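Local coordinates for protein aspartate aminotransferase (Thermotoga maritima, PDB 1O4S) that catalyses the pyridoxal-phosphate-dependent transfer of the amino group between L-aspartate and 2-oxoglutarate, giving oxaloacetate and L-glutamate, and works as a homodimer, at residues E166-G169 with L170-G173; C341-L344 with L345-K348; P354-F358 with L359-F363. All coordinates share one frame; numbering follows the deposited sequence.

Contact 1: residues E166-G169 with L170-G173; sequences EVEG and LLVG
The carbonyl oxygen of Val167 is approached by two backbone amides at the C-terminal end of helix 164-170: Leu170 N stands 3.2 Å from Val167 O in a proper hydrogen bond, and Leu171 N gives the same oxygen a second, weak one. The sharing runs the other way at Leu171 N, which bonds soundly to Glu168 O at 3.3 Å, with an angle of 148° at the hydrogen, besides its weak bond to Val167 O. Both sound bonds thus join residues three apart, whereas the bonds over four residues, Leu170 N to Glu166 O and Leu171 N to Val167 O, are weak. The shift from four-residue to three-residue bonds is consistent with a turn that tightens toward 3-10 geometry.

The leucine side chains fold back over this turn. Leu170 CG lies 3.3 Å from Glu166 O, covering that carbonyl with its branch point, and its side chain continues onto Asn150 and Val152 of strand 148-153. With CG anti to its own carbonyl carbon (chi1 -67°), Leu171 turns back along the helix: CG comes to 3.5 Å from Val167 O, and CD1 meets the extended chain of Glu168 at CG, 4.1 Å away. Arg206 of helix 193-206 touches both Glu168 and Leu171. Cut back to an alanine, Leu171 would lose CG and both methyls, which would probably leave the Val167 carbonyl and the Glu168 methylenes without hydrocarbon cover and open a gap beside Arg206.

The chemistry implies a helix end closed by bent, shared backbone bonds and shielded by leucine branches, while Val172 N turns to Thr175 OG1 as the chain heads for strand 175-180.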
loop_
_atom_site.group_PDB
_atom_site.type_symbol
_atom_site.label_atom_id
_atom_site.label_comp_id
_atom_site.label_asym_id
_atom_site.label_seq_id
_atom_site.Cartn_x
_atom_site.Cartn_y
_atom_site.Cartn_z
ATOM N N GLU B 166 29.259 -15.209 -14.120
ATOM C CA GLU B 166 28.055 -16.057 -14.207
ATOM C C GLU B 166 26.763 -15.286 -14.435
ATOM O O GLU B 166 25.801 -15.840 -14.959
ATOM C CB GLU B 166 27.958 -16.913 -12.924
ATOM C CG GLU B 166 26.597 -17.502 -12.528
ATOM C CD GLU B 166 26.716 -18.525 -11.384
ATOM O OE1 GLU B 166 27.663 -19.355 -11.429
ATOM O OE2 GLU B 166 25.882 -18.520 -10.445
ATOM N N VAL B 167 26.731 -14.018 -14.032
ATOM C CA VAL B 167 25.556 -13.172 -14.240
ATOM C C VAL B 167 25.432 -12.772 -15.711
ATOM O O VAL B 167 24.331 -12.799 -16.274
ATOM C CB VAL B 167 25.571 -11.900 -13.340
ATOM C CG1 VAL B 167 24.538 -10.871 -13.796
ATOM C CG2 VAL B 167 25.325 -12.276 -11.873
ATOM N N GLU B 168 26.549 -12.397 -16.332
ATOM C CA GLU B 168 26.532 -12.017 -17.740
ATOM C C GLU B 168 26.146 -13.220 -18.582
ATOM O O GLU B 168 25.454 -13.087 -19.595
ATOM C CB GLU B 168 27.890 -11.487 -18.206
ATOM C CG GLU B 168 27.810 -10.904 -19.614
ATOM C CD GLU B 168 29.090 -10.243 -20.089
ATOM O OE1 GLU B 168 29.081 -9.737 -21.238
ATOM O OE2 GLU B 168 30.087 -10.227 -19.334
ATOM N N GLY B 169 26.610 -14.389 -18.134
ATOM C CA GLY B 169 26.350 -15.653 -18.792
ATOM C C GLY B 169 24.876 -15.952 -18.904
ATOM O O GLY B 169 24.466 -16.584 -19.878
ATOM N N LEU B 170 24.093 -15.485 -17.922
ATOM C CA LEU B 170 22.639 -15.735 -17.854
ATOM C C LEU B 170 21.765 -14.679 -18.500
ATOM O O LEU B 170 20.583 -14.913 -18.669
ATOM C CB LEU B 170 22.162 -15.871 -16.396
ATOM C CG LEU B 170 22.740 -17.006 -15.542
ATOM C CD1 LEU B 170 22.093 -16.976 -14.162
ATOM C CD2 LEU B 170 22.571 -18.391 -16.211
ATOM N N LEU B 171 22.315 -13.517 -18.830
ATOM C CA LEU B 171 21.506 -12.448 -19.412
ATOM C C LEU B 171 20.867 -12.897 -20.725
ATOM O O LEU B 171 21.533 -13.467 -21.608
ATOM C CB LEU B 171 22.345 -11.197 -19.678
ATOM C CG LEU B 171 22.886 -10.442 -18.469
ATOM C CD1 LEU B 171 23.983 -9.515 -18.899
ATOM C CD2 LEU B 171 21.773 -9.666 -17.779
ATOM N N VAL B 172 19.573 -12.630 -20.851
ATOM C CA VAL B 172 18.864 -12.846 -22.106
ATOM C C VAL B 172 18.134 -11.552 -22.507
ATOM O O VAL B 172 18.217 -10.523 -21.798
ATOM C CB VAL B 172 17.940 -14.094 -22.019
ATOM C CG1 VAL B 172 18.766 -15.353 -22.133
ATOM C CG2 VAL B 172 17.161 -14.127 -20.709
ATOM N N GLY B 173 17.456 -11.579 -23.656
ATOM C CA GLY B 173 16.726 -10.412 -24.148
ATOM C C GLY B 173 15.646 -9.912 -23.191
ATOM O O GLY B 173 15.405 -8.712 -23.047
#

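Contact 2: residues C341-L344 with L345-K348; sequences CERL and LEEK
Leu345 CB packs 3.3 Å from Cys341 O, and Lys348 CB sits equally close, 3.3 Å, to Leu344 O; these approaches, with the backbone bonds beneath them, form the tight part of this contact within helix 337-348. Four regular alpha-helical bonds run from Leu345 N to Cys341 O through to Lys348 N to Leu344 O, the shortest being Glu347 N to Arg343 O at 2.8 Å. One helical turn apart, Leu344 CD1 touches Lys348 CB at 4.0 Å, and the two side chains cross at about a right angle; the lysine chain then bends at chi2 (-52°), taking its amino end away from the leucine.

Only the charged ends are loose. Arg343 and Glu346 lie side by side, pointing the same way, and touch through Arg343 CG and Glu346 OE1 at 4.1 Å, while Arg343 NH1 stays 5.4 Å from Glu346 OE1 and the guanidinium and carboxylate planes stand 60° apart. Arg343 NH1 remains 5.3 Å from Glu347 OE2, so no salt bridge is formed, though the opposite charges may still attract weakly. The Glu347 methylenes nevertheless lie close on the backbone, with Glu347 CG 3.2 Å from Arg343 O.

The buried residues face three neighbours. Leu344 rests on Val350 and Leu352 of strand 350-354, and Leu345 on Lys32 and Leu36 of helix 27-38, while Cys341 reaches both elements. The third is helix 372-386, where Phe385 meets Arg343, Leu344 and Glu347, and Asp384 meets Lys348.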
loop_
_atom_site.group_PDB
_atom_site.type_symbol
_atom_site.label_atom_id
_atom_site.label_comp_id
_atom_site.label_asym_id
_atom_site.label_seq_id
_atom_site.Cartn_x
_atom_site.Cartn_y
_atom_site.Cartn_z
ATOM N N CYS B 341 14.633 -26.793 12.817
ATOM C CA CYS B 341 13.968 -25.676 13.485
ATOM C C CYS B 341 12.746 -26.122 14.271
ATOM O O CYS B 341 12.444 -25.533 15.315
ATOM C CB CYS B 341 13.562 -24.620 12.479
ATOM S SG CYS B 341 14.972 -23.775 11.766
ATOM N N GLU B 342 12.050 -27.151 13.768
ATOM C CA GLU B 342 10.872 -27.711 14.435
ATOM C C GLU B 342 11.278 -28.321 15.777
ATOM O O GLU B 342 10.614 -28.121 16.784
ATOM C CB GLU B 342 10.183 -28.785 13.555
ATOM C CG GLU B 342 9.304 -28.199 12.442
ATOM C CD GLU B 342 8.666 -29.262 11.529
ATOM O OE1 GLU B 342 8.971 -30.477 11.659
ATOM O OE2 GLU B 342 7.836 -28.869 10.662
ATOM N N ARG B 343 12.389 -29.043 15.767
ATOM C CA ARG B 343 12.861 -29.784 16.917
ATOM C C ARG B 343 13.480 -28.876 17.959
ATOM O O ARG B 343 13.275 -29.062 19.142
ATOM C CB ARG B 343 13.899 -30.803 16.472
ATOM C CG ARG B 343 13.328 -31.914 15.611
ATOM C CD ARG B 343 14.359 -32.885 15.035
ATOM N NE ARG B 343 13.761 -33.604 13.896
ATOM C CZ ARG B 343 13.261 -34.845 13.923
ATOM N NH1 ARG B 343 13.298 -35.593 15.033
ATOM N NH2 ARG B 343 12.735 -35.354 12.806
ATOM N N LEU B 344 14.257 -27.906 17.503
ATOM C CA LEU B 344 14.892 -26.947 18.389
ATOM C C LEU B 344 13.799 -26.142 19.080
ATOM O O LEU B 344 13.875 -25.882 20.278
ATOM C CB LEU B 344 15.837 -26.032 17.605
ATOM C CG LEU B 344 16.588 -24.962 18.401
ATOM C CD1 LEU B 344 17.724 -25.550 19.183
ATOM C CD2 LEU B 344 17.110 -23.914 17.467
ATOM N N LEU B 345 12.774 -25.759 18.335
ATOM C CA LEU B 345 11.634 -25.101 18.944
ATOM C C LEU B 345 10.934 -25.976 19.974
ATOM O O LEU B 345 10.703 -25.538 21.087
ATOM C CB LEU B 345 10.635 -24.636 17.899
ATOM C CG LEU B 345 9.422 -23.872 18.454
ATOM C CD1 LEU B 345 9.832 -22.582 19.219
ATOM C CD2 LEU B 345 8.459 -23.539 17.336
ATOM N N GLU B 346 10.601 -27.216 19.621
ATOM C CA GLU B 346 9.798 -28.044 20.512
ATOM C C GLU B 346 10.619 -28.498 21.732
ATOM O O GLU B 346 10.076 -28.590 22.816
ATOM C CB GLU B 346 9.124 -29.207 19.752
ATOM C CG GLU B 346 9.966 -30.476 19.569
ATOM C CD GLU B 346 9.502 -31.447 18.434
ATOM O OE1 GLU B 346 10.196 -32.486 18.233
ATOM O OE2 GLU B 346 8.477 -31.186 17.729
ATOM N N GLU B 347 11.924 -28.708 21.573
ATOM C CA GLU B 347 12.751 -29.285 22.641
ATOM C C GLU B 347 13.434 -28.200 23.506
ATOM O O GLU B 347 13.534 -28.339 24.725
ATOM C CB GLU B 347 13.804 -30.264 22.061
ATOM C CG GLU B 347 13.205 -31.453 21.284
ATOM C CD GLU B 347 14.242 -32.389 20.629
ATOM O OE1 GLU B 347 15.429 -32.378 21.051
ATOM O OE2 GLU B 347 13.869 -33.161 19.691
ATOM N N LYS B 348 13.920 -27.148 22.846
ATOM C CA LYS B 348 14.715 -26.096 23.487
ATOM C C LYS B 348 13.993 -24.757 23.559
ATOM O O LYS B 348 14.478 -23.850 24.219
ATOM C CB LYS B 348 16.062 -25.888 22.759
ATOM C CG LYS B 348 17.066 -27.053 22.848
ATOM C CD LYS B 348 17.336 -27.515 24.279
ATOM C CE LYS B 348 18.322 -28.644 24.293
ATOM N NZ LYS B 348 18.730 -28.982 25.673
#

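Contact 3: residues P354-F358 with L359-F363. With SO4 (sulfate ion), chain L.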
loop_
_atom_site.group_PDB
_atom_site.type_symbol
_atom_site.label_atom_id
_atom_site.label_comp_id
_atom_site.label_asym_id
_atom_site.label_seq_id
_atom_site.Cartn_x
_atom_site.Cartn_y
_atom_site.Cartn_z
ATOM N N PRO B 354 14.020 -21.596 9.025
ATOM C CA PRO B 354 14.641 -22.522 8.064
ATOM C C PRO B 354 15.224 -21.789 6.843
ATOM O O PRO B 354 14.531 -20.973 6.251
ATOM C CB PRO B 354 13.484 -23.427 7.664
ATOM C CG PRO B 354 12.549 -23.335 8.828
ATOM C CD PRO B 354 12.609 -21.926 9.293
ATOM N N GLY B 355 16.482 -22.081 6.496
ATOM C CA GLY B 355 17.107 -21.583 5.273
ATOM C C GLY B 355 16.335 -21.869 3.979
ATOM O O GLY B 355 16.433 -21.108 3.005
ATOM N N SER B 356 15.577 -22.965 3.982
ATOM C CA SER B 356 14.595 -23.286 2.926
ATOM C C SER B 356 13.692 -22.108 2.548
ATOM O O SER B 356 13.323 -21.941 1.389
ATOM C CB SER B 356 13.650 -24.403 3.385
ATOM O OG SER B 356 14.303 -25.611 3.494
ATOM N N ALA B 357 13.304 -21.317 3.538
ATOM C CA ALA B 357 12.477 -20.150 3.276
ATOM C C ALA B 357 13.167 -19.148 2.322
ATOM O O ALA B 357 12.512 -18.391 1.599
ATOM C CB ALA B 357 12.123 -19.508 4.578
ATOM N N PHE B 358 14.492 -19.154 2.322
ATOM C CA PHE B 358 15.313 -18.250 1.525
ATOM C C PHE B 358 15.934 -18.950 0.296
ATOM O O PHE B 358 16.904 -18.454 -0.299
ATOM C CB PHE B 358 16.390 -17.678 2.437
ATOM C CG PHE B 358 15.844 -17.109 3.734
ATOM C CD1 PHE B 358 15.355 -15.806 3.785
ATOM C CD2 PHE B 358 15.806 -17.878 4.902
ATOM C CE1 PHE B 358 14.845 -15.248 5.010
ATOM C CE2 PHE B 358 15.296 -17.353 6.116
ATOM C CZ PHE B 358 14.802 -16.025 6.149
ATOM N N LEU B 359 15.366 -20.103 -0.057
ATOM C CA LEU B 359 15.833 -20.979 -1.141
ATOM C C LEU B 359 17.249 -21.515 -0.964
ATOM O O LEU B 359 17.933 -21.798 -1.945
ATOM C CB LEU B 359 15.695 -20.290 -2.504
ATOM C CG LEU B 359 14.310 -19.682 -2.758
ATOM C CD1 LEU B 359 14.170 -19.161 -4.205
ATOM C CD2 LEU B 359 13.218 -20.699 -2.403
ATOM N N LYS B 360 17.676 -21.677 0.281
ATOM C CA LYS B 360 18.985 -22.246 0.593
ATOM C C LYS B 360 18.863 -23.256 1.730
ATOM O O LYS B 360 19.140 -22.926 2.899
ATOM C CB LYS B 360 19.996 -21.157 0.950
ATOM C CG LYS B 360 21.425 -21.694 1.041
ATOM C CD LYS B 360 22.076 -21.776 -0.322
ATOM C CE LYS B 360 23.446 -22.417 -0.208
ATOM N NZ LYS B 360 24.211 -22.323 -1.461
ATOM N N PRO B 361 18.436 -24.474 1.386
ATOM C CA PRO B 361 18.310 -25.565 2.360
ATOM C C PRO B 361 19.630 -25.939 3.051
ATOM O O PRO B 361 20.712 -25.671 2.545
ATOM C CB PRO B 361 17.790 -26.737 1.513
ATOM C CG PRO B 361 17.143 -26.064 0.295
ATOM C CD PRO B 361 18.026 -24.890 0.029
ATOM N N GLY B 362 19.527 -26.554 4.220
ATOM C CA GLY B 362 20.688 -26.928 4.995
ATOM C C GLY B 362 21.309 -25.787 5.775
ATOM O O GLY B 362 22.441 -25.895 6.243
ATOM N N PHE B 363 20.566 -24.694 5.909
ATOM C CA PHE B 363 20.992 -23.522 6.667
ATOM C C PHE B 363 19.837 -23.077 7.536
ATOM O O PHE B 363 18.686 -23.448 7.315
ATOM C CB PHE B 363 21.383 -22.378 5.731
ATOM C CG PHE B 363 22.727 -22.552 5.070
ATOM C CD1 PHE B 363 22.844 -23.240 3.852
ATOM C CD2 PHE B 363 23.870 -22.009 5.649
ATOM C CE1 PHE B 363 24.088 -23.391 3.224
ATOM C CE2 PHE B 363 25.121 -22.150 5.037
ATOM C CZ PHE B 363 25.241 -22.851 3.826
HETATM S S SO4 L . 27.356 -24.011 0.317
HETATM O O1 SO4 L . 26.432 -22.873 0.227
HETATM O O2 SO4 L . 27.047 -24.820 1.514
HETATM O O3 SO4 L . 27.103 -24.823 -0.879
HETATM O O4 SO4 L . 28.747 -23.535 0.291
#
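The beta-hairpin connection between adjacent antiparallel strands 350-354 and 363-367 contains a short 3-10 turn (355-357) beside the probable substrate site of this aminotransferase. Gly355 bridges the strand ends: its N bonds to Phe363 O at 2.7 Å, and its O accepts two amides from opposite faces of the carbonyl plane, Phe358 N from within the turn and Lys360 N at 3.0 Å. Leu359 N bonds to Ser356 O at 3.1 Å. The backbone is so close that a CB on Gly355 would clash with Lys360 O and Phe363 O; Gly355 CA already makes a CA-H...O contact with Lys360 O.

The Phe358 ring carries Ala357 CB 4.0 Å above one face, offset toward the rim, while Gly355 CA lies in plane at its edge. It neighbours Arg365 and Asn185, which by similarity bind L-aspartate. Ser356 OG lies near the Pro361 ring, but its hydrogen bond goes to Asp337.

Lys360 sends its chain from CG anti to the backbone N (chi1 -170°) through a bend at chi2, and its amine also forms a salt bridge with Glu153. A sulfate, probably from the crystallisation liquor and also held by Met156 N and Ser157 N, receives Lys360 NZ at O1, 2.8 Å away, and sets O2 3.5 Å from Phe363 CZ, at the ring edge near its plane.

In the fold
Along the chain the three contacts come in series. Contact 1 closes helix 164-170, which packs on the seven-stranded mixed sheet through strands 127-132 and 148-153. Contacts 2 and 3 lie at the four-stranded sheet: helix 337-348 covers strand 350-354, whose end runs into the turn of contact 3. Their centres are 16 Å apart and they touch, with Cys341 SG 3.6 Å from Pro354 N. Contact 1 touches neither; its nearest atoms are about 25 Å from contact 2 and about 10 Å from contact 3. Contact 3 lies nearest the probable substrate site: the Phe358 side chain is about 3 Å from that of Arg365 and about 8 Å from the bound pyridoxal phosphate.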